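Local coordinates for protein lipase aflb (Neosartorya fumigata, PDB 6IDY) that probably hydrolyses ester bonds of lipids, as a calcium-binding fungal lipase with a mostly parallel central beta-sheet, at residues Ile36-Ile48 / Thr85-Leu99. Numbering follows the deposited sequence.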
loop_
_atom_site.group_PDB
_atom_site.type_symbol
_atom_site.label_atom_id
_atom_site.label_comp_id
_atom_site.label_asym_id
_atom_site.label_seq_id
_atom_site.Cartn_x
_atom_site.Cartn_y
_atom_site.Cartn_z
ATOM N N ILE A 36 -14.190 19.341 1.043
ATOM C CA ILE A 36 -13.618 18.374 0.102
ATOM C C ILE A 36 -14.543 17.159 -0.019
ATOM O O ILE A 36 -14.819 16.724 -1.137
ATOM C CB ILE A 36 -12.138 18.019 0.447
ATOM C CG1 ILE A 36 -11.234 19.264 0.305
ATOM C CG2 ILE A 36 -11.604 16.871 -0.426
ATOM C CD1 ILE A 36 -9.851 19.170 0.983
ATOM N N ALA A 37 -15.062 16.653 1.122
ATOM C CA ALA A 37 -15.995 15.520 1.163
ATOM C C ALA A 37 -17.288 15.862 0.414
ATOM O O ALA A 37 -17.747 15.051 -0.390
ATOM C CB ALA A 37 -16.303 15.141 2.603
ATOM N N SER A 38 -17.845 17.077 0.649
ATOM C CA SER A 38 -19.062 17.564 -0.009
ATOM C C SER A 38 -18.845 17.665 -1.521
ATOM O O SER A 38 -19.643 17.111 -2.283
ATOM C CB SER A 38 -19.480 18.917 0.562
ATOM O OG SER A 38 -20.707 19.352 -0.001
ATOM N N LEU A 39 -17.730 18.325 -1.944
ATOM C CA LEU A 39 -17.341 18.505 -3.347
ATOM C C LEU A 39 -17.214 17.160 -4.061
ATOM O O LEU A 39 -17.728 17.016 -5.168
ATOM C CB LEU A 39 -16.026 19.300 -3.452
ATOM C CG LEU A 39 -15.569 19.685 -4.862
ATOM C CD1 LEU A 39 -15.324 21.177 -4.964
ATOM C CD2 LEU A 39 -14.318 18.907 -5.269
ATOM N N ILE A 40 -16.561 16.179 -3.412
ATOM C CA ILE A 40 -16.352 14.841 -3.966
ATOM C C ILE A 40 -17.677 14.083 -4.075
ATOM O O ILE A 40 -17.952 13.535 -5.141
ATOM C CB ILE A 40 -15.235 14.059 -3.204
ATOM C CG1 ILE A 40 -13.858 14.697 -3.485
ATOM C CG2 ILE A 40 -15.221 12.569 -3.568
ATOM C CD1 ILE A 40 -12.735 14.183 -2.652
ATOM N N ALA A 41 -18.502 14.078 -3.002
ATOM C CA ALA A 41 -19.810 13.410 -2.995
ATOM C C ALA A 41 -20.728 13.960 -4.096
ATOM O O ALA A 41 -21.385 13.173 -4.777
ATOM C CB ALA A 41 -20.476 13.543 -1.632
ATOM N N SER A 42 -20.729 15.297 -4.300
ATOM C CA SER A 42 -21.542 15.938 -5.336
ATOM C C SER A 42 -20.975 15.688 -6.735
ATOM O O SER A 42 -21.749 15.490 -7.667
ATOM C CB SER A 42 -21.731 17.427 -5.061
ATOM O OG SER A 42 -20.516 18.150 -5.155
ATOM N N GLU A 43 -19.633 15.657 -6.875
ATOM C CA GLU A 43 -18.970 15.390 -8.156
ATOM C C GLU A 43 -19.181 13.945 -8.617
ATOM O O GLU A 43 -19.337 13.718 -9.818
ATOM C CB GLU A 43 -17.478 15.774 -8.114
ATOM C CG GLU A 43 -16.744 15.726 -9.450
ATOM C CD GLU A 43 -17.380 16.449 -10.625
ATOM O OE1 GLU A 43 -17.725 17.645 -10.480
ATOM O OE2 GLU A 43 -17.525 15.816 -11.695
ATOM N N ILE A 44 -19.237 12.981 -7.670
ATOM C CA ILE A 44 -19.476 11.572 -7.995
ATOM C C ILE A 44 -20.889 11.398 -8.552
ATOM O O ILE A 44 -21.008 10.933 -9.681
ATOM C CB ILE A 44 -19.137 10.575 -6.845
ATOM C CG1 ILE A 44 -17.631 10.613 -6.509
ATOM C CG2 ILE A 44 -19.569 9.139 -7.215
ATOM C CD1 ILE A 44 -17.239 9.993 -5.158
ATOM N N VAL A 45 -21.940 11.822 -7.794
ATOM C CA VAL A 45 -23.359 11.729 -8.202
ATOM C C VAL A 45 -23.634 12.442 -9.546
ATOM O O VAL A 45 -24.438 11.944 -10.332
ATOM C CB VAL A 45 -24.390 12.146 -7.108
ATOM C CG1 VAL A 45 -24.339 11.210 -5.906
ATOM C CG2 VAL A 45 -24.227 13.600 -6.674
ATOM N N SER A 46 -22.938 13.571 -9.812
ATOM C CA SER A 46 -23.043 14.346 -11.051
ATOM C C SER A 46 -22.430 13.580 -12.229
ATOM O O SER A 46 -23.039 13.527 -13.299
ATOM C CB SER A 46 -22.359 15.702 -10.893
ATOM O OG SER A 46 -22.407 16.473 -12.083
ATOM N N LYS A 47 -21.231 12.982 -12.028
ATOM C CA LYS A 47 -20.530 12.217 -13.062
ATOM C C LYS A 47 -21.217 10.880 -13.385
ATOM O O LYS A 47 -21.252 10.508 -14.559
ATOM C CB LYS A 47 -19.044 12.034 -12.719
ATOM C CG LYS A 47 -18.207 11.590 -13.910
ATOM C CD LYS A 47 -16.848 12.259 -13.965
ATOM C CE LYS A 47 -16.433 12.585 -15.384
ATOM N NZ LYS A 47 -16.426 11.387 -16.268
ATOM N N ILE A 48 -21.785 10.184 -12.367
ATOM C CA ILE A 48 -22.492 8.901 -12.522
ATOM C C ILE A 48 -23.634 9.005 -13.538
ATOM O O ILE A 48 -23.490 8.532 -14.662
ATOM C CB ILE A 48 -22.960 8.303 -11.153
ATOM C CG1 ILE A 48 -21.772 7.933 -10.214
ATOM C CG2 ILE A 48 -23.926 7.115 -11.317
ATOM C CD1 ILE A 48 -20.638 7.045 -10.777
ATOM N N THR A 85 -6.443 14.629 -3.661
ATOM C CA THR A 85 -7.780 14.007 -3.661
ATOM C C THR A 85 -8.846 14.928 -4.256
ATOM O O THR A 85 -9.660 14.465 -5.054
ATOM C CB THR A 85 -8.154 13.484 -2.262
ATOM O OG1 THR A 85 -7.057 12.730 -1.750
ATOM C CG2 THR A 85 -9.394 12.597 -2.280
ATOM N N ARG A 86 -8.818 16.223 -3.896
ATOM C CA ARG A 86 -9.758 17.220 -4.412
ATOM C C ARG A 86 -9.557 17.455 -5.921
ATOM O O ARG A 86 -10.532 17.473 -6.666
ATOM C CB ARG A 86 -9.610 18.545 -3.634
ATOM C CG ARG A 86 -10.620 19.624 -4.034
ATOM C CD ARG A 86 -10.019 21.018 -3.965
ATOM N NE ARG A 86 -10.343 21.699 -2.710
ATOM C CZ ARG A 86 -9.533 21.773 -1.658
ATOM N NH1 ARG A 86 -8.333 21.203 -1.693
ATOM N NH2 ARG A 86 -9.918 22.411 -0.561
ATOM N N GLU A 87 -8.301 17.641 -6.357
ATOM C CA GLU A 87 -7.950 17.942 -7.750
ATOM C C GLU A 87 -8.167 16.780 -8.722
ATOM O O GLU A 87 -8.411 17.033 -9.900
ATOM C CB GLU A 87 -6.521 18.491 -7.860
ATOM C CG GLU A 87 -6.330 19.870 -7.246
ATOM C CD GLU A 87 -7.278 20.951 -7.730
ATOM O OE1 GLU A 87 -7.435 21.103 -8.963
ATOM O OE2 GLU A 87 -7.867 21.644 -6.870
ATOM N N ILE A 88 -8.095 15.521 -8.225
ATOM C CA ILE A 88 -8.341 14.275 -8.962
ATOM C C ILE A 88 -9.714 14.356 -9.672
ATOM O O ILE A 88 -9.824 14.010 -10.852
ATOM C CB ILE A 88 -8.207 13.075 -7.966
ATOM C CG1 ILE A 88 -6.726 12.631 -7.784
ATOM C CG2 ILE A 88 -9.116 11.884 -8.275
ATOM C CD1 ILE A 88 -6.031 11.975 -8.943
ATOM N N LEU A 89 -10.735 14.869 -8.969
ATOM C CA LEU A 89 -12.059 15.039 -9.560
ATOM C C LEU A 89 -12.203 16.342 -10.337
ATOM O O LEU A 89 -12.880 16.347 -11.365
ATOM C CB LEU A 89 -13.179 14.877 -8.526
ATOM C CG LEU A 89 -13.500 13.445 -8.065
ATOM C CD1 LEU A 89 -14.687 13.440 -7.147
ATOM C CD2 LEU A 89 -13.793 12.510 -9.250
ATOM N N THR A 90 -11.558 17.435 -9.871
ATOM C CA THR A 90 -11.598 18.764 -10.516
ATOM C C THR A 90 -11.094 18.693 -11.968
ATOM O O THR A 90 -11.702 19.288 -12.859
ATOM C CB THR A 90 -10.836 19.804 -9.666
ATOM O OG1 THR A 90 -11.322 19.756 -8.324
ATOM C CG2 THR A 90 -10.975 21.233 -10.204
ATOM N N VAL A 91 -10.010 17.930 -12.201
ATOM C CA VAL A 91 -9.420 17.737 -13.533
ATOM C C VAL A 91 -10.168 16.664 -14.348
ATOM O O VAL A 91 -9.837 16.446 -15.512
ATOM C CB VAL A 91 -7.884 17.476 -13.493
ATOM C CG1 VAL A 91 -7.140 18.608 -12.786
ATOM C CG2 VAL A 91 -7.550 16.118 -12.875
ATOM N N GLY A 92 -11.136 15.997 -13.719
ATOM C CA GLY A 92 -11.946 14.952 -14.335
ATOM C C GLY A 92 -11.169 13.708 -14.716
ATOM O O GLY A 92 -11.424 13.115 -15.764
ATOM N N LEU A 93 -10.217 13.302 -13.867
ATOM C CA LEU A 93 -9.383 12.125 -14.114
ATOM C C LEU A 93 -10.156 10.801 -13.993
ATOM O O LEU A 93 -9.847 9.849 -14.714
ATOM C CB LEU A 93 -8.154 12.136 -13.174
ATOM C CG LEU A 93 -7.019 11.141 -13.469
ATOM C CD1 LEU A 93 -6.290 11.487 -14.738
ATOM C CD2 LEU A 93 -6.016 11.129 -12.356
ATOM N N ILE A 94 -11.155 10.740 -13.097
ATOM C CA ILE A 94 -11.888 9.501 -12.864
ATOM C C ILE A 94 -13.191 9.454 -13.663
ATOM O O ILE A 94 -14.099 10.249 -13.405
ATOM C CB ILE A 94 -12.100 9.173 -11.358
ATOM C CG1 ILE A 94 -10.900 9.603 -10.459
ATOM C CG2 ILE A 94 -12.450 7.685 -11.155
ATOM C CD1 ILE A 94 -9.426 9.031 -10.811
ATOM N N PRO A 95 -13.299 8.521 -14.641
ATOM C CA PRO A 95 -14.557 8.410 -15.392
ATOM C C PRO A 95 -15.645 7.745 -14.555
ATOM O O PRO A 95 -15.348 7.095 -13.545
ATOM C CB PRO A 95 -14.181 7.596 -16.637
ATOM C CG PRO A 95 -12.903 6.940 -16.322
ATOM C CD PRO A 95 -12.326 7.490 -15.052
ATOM N N ALA A 96 -16.907 7.929 -14.984
ATOM C CA ALA A 96 -18.123 7.434 -14.336
ATOM C C ALA A 96 -18.117 5.940 -14.022
ATOM O O ALA A 96 -18.510 5.571 -12.920
ATOM C CB ALA A 96 -19.346 7.802 -15.165
ATOM N N ASP A 97 -17.671 5.088 -14.966
ATOM C CA ASP A 97 -17.638 3.635 -14.770
ATOM C C ASP A 97 -16.672 3.223 -13.650
ATOM O O ASP A 97 -17.000 2.346 -12.844
ATOM C CB ASP A 97 -17.339 2.901 -16.092
ATOM C CG ASP A 97 -15.970 3.175 -16.708
ATOM O OD1 ASP A 97 -15.548 4.357 -16.727
ATOM O OD2 ASP A 97 -15.333 2.210 -17.189
ATOM N N ILE A 98 -15.507 3.897 -13.566
ATOM C CA ILE A 98 -14.520 3.635 -12.517
ATOM C C ILE A 98 -15.066 4.167 -11.184
ATOM O O ILE A 98 -15.047 3.428 -10.198
ATOM C CB ILE A 98 -13.090 4.122 -12.901
ATOM C CG1 ILE A 98 -12.563 3.291 -14.104
ATOM C CG2 ILE A 98 -12.119 4.021 -11.698
ATOM C CD1 ILE A 98 -11.327 3.815 -14.826
ATOM N N LEU A 99 -15.644 5.399 -11.185
ATOM C CA LEU A 99 -16.277 6.016 -10.013
ATOM C C LEU A 99 -17.384 5.119 -9.446
ATOM O O LEU A 99 -17.457 4.944 -8.228
ATOM C CB LEU A 99 -16.867 7.403 -10.345
ATOM C CG LEU A 99 -15.918 8.604 -10.317
ATOM C CD1 LEU A 99 -16.628 9.867 -10.773
ATOM C CD2 LEU A 99 -15.331 8.824 -8.931
#
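Leu-89 pushes its CD1 methyl into the face of helix 36-47, where CD1 meets Ile-40 CG2 at 3.7 Å and Glu-43 CB at 3.8 Å and, more loosely, touches Ile-44 CG1. Glu-43 lends only its aliphatic part: with CG anti to the backbone N (chi1 -171°), its CB and CG run alongside Leu-89 in the opposite direction. One turn before Leu-89, Thr-85 is crossed by the same Ile-40 at about a right angle, Ile-40 CD1 against Thr-85 CG2 at 3.7 Å.

At the start of the interface Ile-36 lies over one face of the Arg-86 guanidinium; its CG1 stands 3.5 Å above the plane, displaced toward the rim, which makes this apolar cover and not a polar bond. The axes of helices 36-47 and 85-90 approach to 10.0 Å at 27°, and no hydrogen bond links the two segments, so the contact is held by packing. The second helix soon stops: Gly-92, with positive phi, closes it in a Schellman motif, and Pro-95 takes the N-cap position of the helix that follows.

That helix supplies Leu-99, whose CD2 touches Ile-44 CG1 at 3.8 Å while its CD1 lies against Lys-47 CB at 3.8 Å. Lys-47, poorly ordered, bends its chain past the Ile-94 carbonyl, and its NZ forms a salt bridge with Asp-59. Just after Lys-47 the backbones come nearest, the CA atoms of Ile-48, also poorly ordered, and Ala-96 being 5.0 Å apart.

Helix 31-47 is thus packed against two consecutive helices, 81-90 and 96-103. Helix 16-24 adjoins it at Ile-40 and Ile-44, and helix 414-424 touches both segments, through Leu-419 on Ile-36 and Leu-416 on Leu-99. All three helices precede in sequence the mostly parallel sheet, which is consistent with an alpha/beta-hydrolase fold.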